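Local atomic coordinates of putative uncharacterized protein PH1500 (Pyrococcus horikoshii, PDB entry 4UZR), a protein that is of unknown function but assembles from twelve chains, joining a CDC48 domain 2-like part to a part that builds a 12-bladed beta-propeller. Residues Ala53-Ser56 against Pro57-Val60. Sequence-based numbering, arbitrary orientation.
Sequences AYPS and PLRV
Leu58 folds its side chain back over the Tyr54-Pro55 backbone, bridging a turn built on two cis prolines. Its CB packs as a plain methylene on the carbonyl O of Pro55, 3.2 Å away. Farther along the side chain, the methyl CD1 is 4.1 Å from the carbonyl O of Tyr54 and 4.4 Å from CD of the Pro55 ring, so one branch of the leucine spans both residues. The peptide bonds before Pro55 and Pro57 are both cis, which brings CA of Tyr54 within 2.8 Å of CA of Pro55 and CA of Ser56 within 2.9 Å of CA of Pro57; both lie within the turn that connects strand 44-54 to strand 58-59. No hydrogen bond joins 53-56 to 57-60. The hydroxyl OG of Ser56, turned away from its own N to lie beside its carbonyl carbon (chi1 167°), accepts a hydrogen bond there from the backbone N-H of Thr33, outside the turn. The tight side is that of buried Leu58, which also packs on Leu4 and Val31, whereas Tyr54, Pro55, Ser56 and Pro57 are exposed and the tyrosine side chain starts away from 57-60. The turn thus links two sheets: strand 44-54 pairs through Tyr54 with Glu3 of strand 3-8, and strand 58-59 pairs antiparallel with strand 30-31 through Leu58 and Val31.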
loop_
_atom_site.group_PDB
_atom_site.type_symbol
_atom_site.label_atom_id
_atom_site.label_comp_id
_atom_site.label_asym_id
_atom_site.label_seq_id
_atom_site.Cartn_x
_atom_site.Cartn_y
_atom_site.Cartn_z
ATOM N N ALA A 53 29.944 21.656 10.753
ATOM C CA ALA A 53 30.979 22.431 11.417
ATOM C C ALA A 53 30.699 22.410 12.911
ATOM O O ALA A 53 29.645 22.864 13.354
ATOM C CB ALA A 53 31.000 23.856 10.893
ATOM N N TYR A 54 31.633 21.869 13.687
ATOM C CA TYR A 54 31.445 21.795 15.132
ATOM C C TYR A 54 32.536 22.544 15.888
ATOM O O TYR A 54 33.676 22.089 15.962
ATOM C CB TYR A 54 31.375 20.342 15.607
ATOM C CG TYR A 54 30.953 20.196 17.056
ATOM C CD1 TYR A 54 29.613 20.246 17.418
ATOM C CD2 TYR A 54 31.896 20.010 18.060
ATOM C CE1 TYR A 54 29.223 20.115 18.740
ATOM C CE2 TYR A 54 31.515 19.877 19.385
ATOM C CZ TYR A 54 30.177 19.930 19.718
ATOM O OH TYR A 54 29.793 19.799 21.035
ATOM N N PRO A 55 32.180 23.702 16.458
ATOM C CA PRO A 55 30.826 24.260 16.391
ATOM C C PRO A 55 30.620 25.111 15.138
ATOM O O PRO A 55 31.530 25.228 14.318
ATOM C CB PRO A 55 30.743 25.125 17.654
ATOM C CG PRO A 55 32.172 25.294 18.138
ATOM C CD PRO A 55 33.092 24.581 17.200
ATOM N N SER A 56 29.429 25.678 14.981
ATOM C CA SER A 56 29.144 26.546 13.844
ATOM C C SER A 56 28.445 27.819 14.317
ATOM O O SER A 56 27.409 27.747 14.975
ATOM C CB SER A 56 28.289 25.807 12.809
ATOM O OG SER A 56 27.756 26.694 11.842
ATOM N N PRO A 57 29.014 28.994 13.992
ATOM C CA PRO A 57 30.198 29.203 13.147
ATOM C C PRO A 57 31.521 28.904 13.852
ATOM O O PRO A 57 31.566 28.811 15.078
ATOM C CB PRO A 57 30.121 30.692 12.800
ATOM C CG PRO A 57 29.372 31.312 13.923
ATOM C CD PRO A 57 28.506 30.257 14.557
ATOM N N LEU A 58 32.585 28.762 13.066
ATOM C CA LEU A 58 33.909 28.455 13.599
ATOM C C LEU A 58 35.013 29.169 12.818
ATOM O O LEU A 58 34.888 29.392 11.614
ATOM C CB LEU A 58 34.134 26.935 13.620
ATOM C CG LEU A 58 35.351 26.266 12.971
ATOM C CD1 LEU A 58 35.507 24.873 13.538
ATOM C CD2 LEU A 58 35.206 26.181 11.458
ATOM N N ARG A 59 36.090 29.530 13.510
ATOM C CA ARG A 59 37.245 30.133 12.855
ATOM C C ARG A 59 38.352 29.096 12.706
ATOM O O ARG A 59 38.823 28.531 13.693
ATOM C CB ARG A 59 37.744 31.343 13.647
ATOM N N VAL A 60 38.755 28.844 11.465
ATOM C CA VAL A 60 39.733 27.804 11.166
ATOM C C VAL A 60 41.134 28.093 11.705
ATOM O O VAL A 60 41.744 29.114 11.378
ATOM C CB VAL A 60 39.831 27.549 9.651
ATOM C CG1 VAL A 60 40.913 26.521 9.353
ATOM C CG2 VAL A 60 38.486 27.094 9.102
#